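PDB 4R9N: Lmo0547 protein from Listeria monocytogenes, which probably binds a sugar-type effector and regulates transcription as a DNA-binding member of the SorC family. Local coordinates for residues A[11-25]-A[240-254]. Sequence-based numbering, arbitrary orientation. Where two conformers were deposited one is given.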
loop_
_atom_site.group_PDB
_atom_site.type_symbol
_atom_site.label_atom_id
_atom_site.label_comp_id
_atom_site.label_asym_id
_atom_site.label_seq_id
_atom_site.Cartn_x
_atom_site.Cartn_y
_atom_site.Cartn_z
ATOM N N LEU A 11 -10.185 -15.555 -8.173
ATOM C CA LEU A 11 -9.124 -14.553 -8.128
ATOM C C LEU A 11 -7.752 -15.162 -7.833
ATOM O O LEU A 11 -6.747 -14.752 -8.415
ATOM C CB LEU A 11 -9.441 -13.504 -7.060
ATOM C CG LEU A 11 -10.583 -12.563 -7.381
ATOM C CD1 LEU A 11 -11.125 -11.931 -6.129
ATOM C CD2 LEU A 11 -10.111 -11.491 -8.357
ATOM N N GLU A 12 -7.707 -16.139 -6.945
ATOM C CA GLU A 12 -6.447 -16.775 -6.612
ATOM C C GLU A 12 -5.862 -17.497 -7.826
ATOM O O GLU A 12 -4.652 -17.390 -8.104
ATOM C CB GLU A 12 -6.599 -17.723 -5.425
ATOM C CG GLU A 12 -6.927 -16.975 -4.139
ATOM C CD GLU A 12 -7.628 -17.766 -3.054
ATOM O OE1 GLU A 12 -7.913 -18.957 -3.286
ATOM O OE2 GLU A 12 -7.926 -17.167 -1.958
ATOM N N GLU A 13 -6.726 -18.167 -8.572
ATOM C CA GLU A 13 -6.330 -18.906 -9.768
ATOM C C GLU A 13 -5.902 -17.937 -10.865
ATOM O O GLU A 13 -4.891 -18.117 -11.516
ATOM C CB GLU A 13 -7.505 -19.802 -10.247
ATOM C CG GLU A 13 -7.928 -20.862 -9.237
ATOM C CD GLU A 13 -9.329 -21.489 -9.435
ATOM O OE1 GLU A 13 -10.084 -21.166 -10.391
ATOM O OE2 GLU A 13 -9.697 -22.331 -8.587
ATOM N N LYS A 14 -6.704 -16.896 -11.091
ATOM C CA LYS A 14 -6.381 -15.950 -12.118
ATOM C C LYS A 14 -5.009 -15.303 -11.899
ATOM O O LYS A 14 -4.149 -15.298 -12.791
ATOM C CB LYS A 14 -7.498 -14.886 -12.279
ATOM C CG LYS A 14 -7.262 -13.842 -13.359
ATOM C CD LYS A 14 -8.527 -13.044 -13.662
ATOM C CE LYS A 14 -8.298 -11.895 -14.599
ATOM N NZ LYS A 14 -8.514 -12.264 -15.989
ATOM N N PHE A 15 -4.809 -14.727 -10.727
ATOM C CA PHE A 15 -3.605 -13.924 -10.492
ATOM C C PHE A 15 -2.481 -14.671 -9.786
ATOM O O PHE A 15 -1.429 -14.107 -9.576
ATOM C CB PHE A 15 -3.990 -12.682 -9.733
ATOM C CG PHE A 15 -4.933 -11.805 -10.494
ATOM C CD1 PHE A 15 -4.528 -11.220 -11.648
ATOM C CD2 PHE A 15 -6.220 -11.584 -10.051
ATOM C CE1 PHE A 15 -5.373 -10.421 -12.374
ATOM C CE2 PHE A 15 -7.080 -10.807 -10.784
ATOM C CZ PHE A 15 -6.644 -10.198 -11.942
ATOM N N GLY A 16 -2.681 -15.921 -9.409
ATOM C CA GLY A 16 -1.652 -16.639 -8.651
ATOM C C GLY A 16 -1.436 -16.053 -7.253
ATOM O O GLY A 16 -0.287 -15.955 -6.794
ATOM N N LEU A 17 -2.518 -15.648 -6.568
ATOM C CA LEU A 17 -2.409 -15.177 -5.198
ATOM C C LEU A 17 -2.307 -16.260 -4.140
ATOM O O LEU A 17 -2.849 -17.362 -4.247
ATOM C CB LEU A 17 -3.577 -14.257 -4.847
ATOM C CG LEU A 17 -3.746 -13.085 -5.848
ATOM C CD1 LEU A 17 -5.131 -12.482 -5.763
ATOM C CD2 LEU A 17 -2.671 -12.031 -5.644
ATOM N N GLU A 18 -1.664 -15.901 -3.048
ATOM C CA GLU A 18 -1.700 -16.692 -1.833
ATOM C C GLU A 18 -3.135 -16.701 -1.261
ATOM O O GLU A 18 -3.675 -17.769 -0.831
ATOM C CB GLU A 18 -0.674 -16.103 -0.853
ATOM C CG GLU A 18 -0.591 -16.749 0.513
ATOM C CD GLU A 18 0.358 -15.998 1.449
ATOM O OE1 GLU A 18 1.221 -15.228 0.963
ATOM O OE2 GLU A 18 0.219 -16.146 2.680
ATOM N N GLU A 19 -3.773 -15.543 -1.237
ATOM C CA GLU A 19 -5.124 -15.428 -0.735
ATOM C C GLU A 19 -5.862 -14.216 -1.263
ATOM O O GLU A 19 -5.278 -13.145 -1.444
ATOM C CB GLU A 19 -5.152 -15.394 0.805
ATOM C CG GLU A 19 -6.588 -15.445 1.349
ATOM C CD GLU A 19 -6.712 -15.399 2.865
ATOM O OE1 GLU A 19 -5.706 -15.101 3.563
ATOM O OE2 GLU A 19 -7.839 -15.689 3.394
ATOM N N ALA A 20 -7.154 -14.364 -1.486
ATOM C CA ALA A 20 -8.037 -13.249 -1.808
ATOM C C ALA A 20 -9.147 -13.199 -0.775
ATOM O O ALA A 20 -9.788 -14.226 -0.501
ATOM C CB ALA A 20 -8.552 -13.351 -3.247
ATOM N N ILE A 21 -9.329 -12.042 -0.144
ATOM C CA ILE A 21 -10.404 -11.842 0.783
ATOM C C ILE A 21 -11.441 -10.908 0.150
ATOM O O ILE A 21 -11.105 -9.762 -0.224
ATOM C CB ILE A 21 -9.856 -11.199 2.059
ATOM C CG1 ILE A 21 -8.837 -12.147 2.710
ATOM C CG2 ILE A 21 -11.034 -10.851 2.956
ATOM C CD1 ILE A 21 -7.759 -11.425 3.524
ATOM N N VAL A 22 -12.626 -11.427 -0.120
ATOM C CA VAL A 22 -13.603 -10.678 -0.865
ATOM C C VAL A 22 -14.724 -10.356 0.075
ATOM O O VAL A 22 -15.299 -11.248 0.717
ATOM C CB VAL A 22 -14.193 -11.433 -2.089
ATOM C CG1 VAL A 22 -15.213 -10.561 -2.754
ATOM C CG2 VAL A 22 -13.126 -11.770 -3.098
ATOM N N VAL A 23 -15.111 -9.094 0.069
ATOM C CA VAL A 23 -16.045 -8.564 1.034
ATOM C C VAL A 23 -17.368 -8.329 0.334
ATOM O O VAL A 23 -17.399 -7.686 -0.688
ATOM C CB VAL A 23 -15.442 -7.246 1.623
ATOM C CG1 VAL A 23 -16.480 -6.437 2.326
ATOM C CG2 VAL A 23 -14.275 -7.591 2.556
ATOM N N ALA A 24 -18.456 -8.854 0.882
ATOM C CA ALA A 24 -19.760 -8.740 0.261
ATOM C C ALA A 24 -20.362 -7.399 0.565
ATOM O O ALA A 24 -20.547 -7.062 1.706
ATOM C CB ALA A 24 -20.700 -9.850 0.734
ATOM N N THR A 25 -20.654 -6.630 -0.468
ATOM C CA THR A 25 -21.292 -5.356 -0.296
ATOM C C THR A 25 -22.769 -5.603 -0.557
ATOM O O THR A 25 -23.141 -6.317 -1.501
ATOM C CB THR A 25 -20.786 -4.328 -1.309
ATOM O OG1 THR A 25 -20.907 -4.862 -2.623
ATOM C CG2 THR A 25 -19.313 -3.965 -1.065
ATOM N N ILE A 240 1.922 -8.484 -5.415
ATOM C CA ILE A 240 0.919 -8.624 -4.363
ATOM C C ILE A 240 0.648 -10.092 -4.160
ATOM O O ILE A 240 0.411 -10.846 -5.095
ATOM C CB ILE A 240 -0.403 -7.950 -4.754
ATOM C CG1 ILE A 240 -0.225 -6.455 -4.798
ATOM C CG2 ILE A 240 -1.570 -8.374 -3.838
ATOM C CD1 ILE A 240 -1.241 -5.770 -5.696
ATOM N N ASP A 241 0.557 -10.465 -2.906
ATOM C CA ASP A 241 0.284 -11.855 -2.479
ATOM C C ASP A 241 -1.131 -12.078 -1.967
ATOM O O ASP A 241 -1.698 -13.168 -2.146
ATOM C CB ASP A 241 1.308 -12.278 -1.434
ATOM C CG ASP A 241 2.739 -12.165 -1.956
ATOM O OD1 ASP A 241 3.037 -12.860 -2.989
ATOM O OD2 ASP A 241 3.571 -11.376 -1.377
ATOM N N VAL A 242 -1.711 -11.058 -1.344
ATOM C CA VAL A 242 -2.996 -11.175 -0.711
ATOM C C VAL A 242 -3.724 -9.872 -1.072
ATOM O O VAL A 242 -3.171 -8.718 -0.925
ATOM C CB VAL A 242 -2.846 -11.258 0.842
ATOM C CG1 VAL A 242 -4.205 -11.188 1.525
ATOM C CG2 VAL A 242 -2.039 -12.508 1.275
ATOM N N ILE A 243 -4.921 -10.010 -1.551
ATOM C CA ILE A 243 -5.773 -8.843 -1.788
ATOM C C ILE A 243 -6.998 -8.876 -0.956
ATOM O O ILE A 243 -7.579 -9.981 -0.686
ATOM C CB ILE A 243 -6.219 -8.686 -3.253
ATOM C CG1 ILE A 243 -6.925 -9.913 -3.808
ATOM C CG2 ILE A 243 -5.048 -8.307 -4.134
ATOM C CD1 ILE A 243 -7.582 -9.573 -5.133
ATOM N N VAL A 244 -7.411 -7.701 -0.503
ATOM C CA VAL A 244 -8.654 -7.506 0.203
ATOM C C VAL A 244 -9.412 -6.505 -0.648
ATOM O O VAL A 244 -8.966 -5.347 -0.819
ATOM C CB VAL A 244 -8.477 -6.950 1.639
ATOM C CG1 VAL A 244 -9.800 -6.954 2.342
ATOM C CG2 VAL A 244 -7.500 -7.835 2.419
ATOM N N ILE A 245 -10.507 -6.978 -1.241
ATOM C CA ILE A 245 -11.344 -6.180 -2.122
ATOM C C ILE A 245 -12.806 -6.534 -1.997
ATOM O O ILE A 245 -13.160 -7.554 -1.396
ATOM C CB ILE A 245 -10.949 -6.268 -3.608
ATOM C CG1 ILE A 245 -11.097 -7.686 -4.123
ATOM C CG2 ILE A 245 -9.534 -5.698 -3.844
ATOM C CD1 ILE A 245 -10.906 -7.747 -5.648
ATOM N N THR A 246 -13.636 -5.691 -2.584
ATOM C CA THR A 246 -15.061 -5.858 -2.553
ATOM C C THR A 246 -15.461 -6.860 -3.623
ATOM O O THR A 246 -14.729 -7.125 -4.570
ATOM C CB THR A 246 -15.839 -4.557 -2.839
ATOM O OG1 THR A 246 -15.514 -4.046 -4.113
ATOM C CG2 THR A 246 -15.622 -3.506 -1.771
ATOM N N ASP A 247 -16.638 -7.399 -3.494
ATOM C CA ASP A 247 -17.131 -8.309 -4.557
ATOM C C ASP A 247 -17.409 -7.598 -5.864
ATOM O O ASP A 247 -17.239 -8.181 -6.949
ATOM C CB ASP A 247 -18.361 -9.128 -4.082
ATOM C CG ASP A 247 -19.460 -8.286 -3.548
ATOM O OD1 ASP A 247 -19.354 -7.017 -3.555
ATOM O OD2 ASP A 247 -20.474 -8.928 -3.103
ATOM N N ARG A 248 -17.824 -6.336 -5.773
ATOM C CA ARG A 248 -17.992 -5.483 -6.964
ATOM C C ARG A 248 -16.666 -5.312 -7.745
ATOM O O ARG A 248 -16.636 -5.429 -8.978
ATOM C CB ARG A 248 -18.554 -4.131 -6.532
ATOM C CG ARG A 248 -19.375 -3.372 -7.567
ATOM C CD ARG A 248 -20.540 -2.643 -6.899
ATOM N NE ARG A 248 -20.127 -1.919 -5.693
ATOM C CZ ARG A 248 -20.949 -1.475 -4.738
ATOM N NH1 ARG A 248 -20.450 -0.831 -3.698
ATOM N NH2 ARG A 248 -22.247 -1.643 -4.822
HETATM N N MSE A 249 -15.567 -5.049 -7.023
HETATM C CA MSE A 249 -14.263 -4.922 -7.641
HETATM C C MSE A 249 -13.835 -6.266 -8.164
HETATM O O MSE A 249 -13.246 -6.337 -9.223
HETATM C CB MSE A 249 -13.207 -4.480 -6.634
HETATM C CG MSE A 249 -11.799 -4.457 -7.199
HETATM SE SE MSE A 249 -11.531 -2.967 -8.486
HETATM C CE MSE A 249 -12.705 -1.763 -7.486
ATOM N N ALA A 250 -14.073 -7.330 -7.405
ATOM C CA ALA A 250 -13.702 -8.664 -7.877
ATOM C C ALA A 250 -14.377 -9.019 -9.230
ATOM O O ALA A 250 -13.722 -9.563 -10.133
ATOM C CB ALA A 250 -14.002 -9.686 -6.833
ATOM N N GLU A 251 -15.650 -8.692 -9.377
ATOM C CA GLU A 251 -16.386 -9.027 -10.605
ATOM C C GLU A 251 -15.778 -8.313 -11.786
ATOM O O GLU A 251 -15.629 -8.878 -12.875
ATOM C CB GLU A 251 -17.873 -8.684 -10.460
ATOM C CG GLU A 251 -18.613 -9.658 -9.539
ATOM C CD GLU A 251 -19.910 -9.108 -8.937
ATOM O OE1 GLU A 251 -20.334 -7.983 -9.290
ATOM O OE2 GLU A 251 -20.523 -9.809 -8.092
ATOM N N TYR A 252 -15.400 -7.073 -11.537
ATOM C CA TYR A 252 -14.901 -6.197 -12.534
ATOM C C TYR A 252 -13.502 -6.597 -12.975
ATOM O O TYR A 252 -13.146 -6.381 -14.121
ATOM C CB TYR A 252 -14.904 -4.768 -11.962
ATOM C CG TYR A 252 -14.709 -3.685 -12.976
ATOM C CD1 TYR A 252 -15.330 -3.745 -14.236
ATOM C CD2 TYR A 252 -13.925 -2.574 -12.686
ATOM C CE1 TYR A 252 -15.148 -2.739 -15.177
ATOM C CE2 TYR A 252 -13.731 -1.563 -13.623
ATOM C CZ TYR A 252 -14.353 -1.640 -14.859
ATOM O OH TYR A 252 -14.159 -0.627 -15.765
ATOM N N ILE A 253 -12.686 -7.136 -12.077
ATOM C CA ILE A 253 -11.349 -7.539 -12.477
ATOM C C ILE A 253 -11.244 -9.005 -12.893
ATOM O O ILE A 253 -10.213 -9.406 -13.402
ATOM C CB ILE A 253 -10.263 -7.198 -11.429
ATOM C CG1 ILE A 253 -10.407 -7.996 -10.139
ATOM C CG2 ILE A 253 -10.269 -5.707 -11.136
ATOM C CD1 ILE A 253 -9.217 -7.807 -9.197
ATOM N N LEU A 254 -12.281 -9.801 -12.703
ATOM C CA LEU A 254 -12.200 -11.209 -13.111
ATOM C C LEU A 254 -12.378 -11.332 -14.616
ATOM O O LEU A 254 -11.530 -11.917 -15.301
ATOM C CB LEU A 254 -13.209 -12.086 -12.374
ATOM C CG LEU A 254 -12.557 -12.502 -11.054
ATOM C CD1 LEU A 254 -13.607 -12.977 -10.056
ATOM C CD2 LEU A 254 -11.461 -13.557 -11.264
ATOM O OXT LEU A 254 -13.351 -10.810 -15.142
HETATM O O HOH W 1 1.219 -14.774 -4.414
#
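Strands 19-23 and 242-246 run parallel in direct register, E19 beside V242 through V23 beside T246, with their axes 4.6 Å apart and inclined by 21°. Backbone hydrogen bonds pass back and forth between the strands; the straightest, I21 N to I243 O, has an N-H...O angle of 178°. On the face carrying I21, V242 and V244, I21 CD1 reaches V244 CG2 at 3.8 Å, the two side chains running alongside each other in the same direction beneath helix 30-49. The A20, V22, I243 and I245 face is covered by helices 3-15 and 247-253. Here L11 CD1 rests on A250 CB at 3.7 Å, while its CD2 meets I253 and L254. L17 lies roughly perpendicular to I243, its CD1 3.7 Å from I243 CG1, which in the modelled conformer is swung toward L17 and A20.

This is the edge of a seven-stranded parallel sheet flanked by helices, a Rossmann-like alpha/beta arrangement in which the chain's first and last strands are neighbours; 242-246 also bonds to 217-221, whereas 19-23 is an outermost strand. Where strand 242-246 ends, T246 is the N-cap of helix 247-253, its OG1 accepting from M249 N. D247 OD1 accepts from T25 OG1 at 2.8 Å through its syn lone pair, and in one modelled conformer the R248 guanidinium, which bonds to M28 O, has T25 OG1 over one face, 4.0 Å from R248 CZ. Across the helix ends, K14 NZ reaches the terminal carboxylate at L254 O, 3.1 Å away and tilted 24° from its plane.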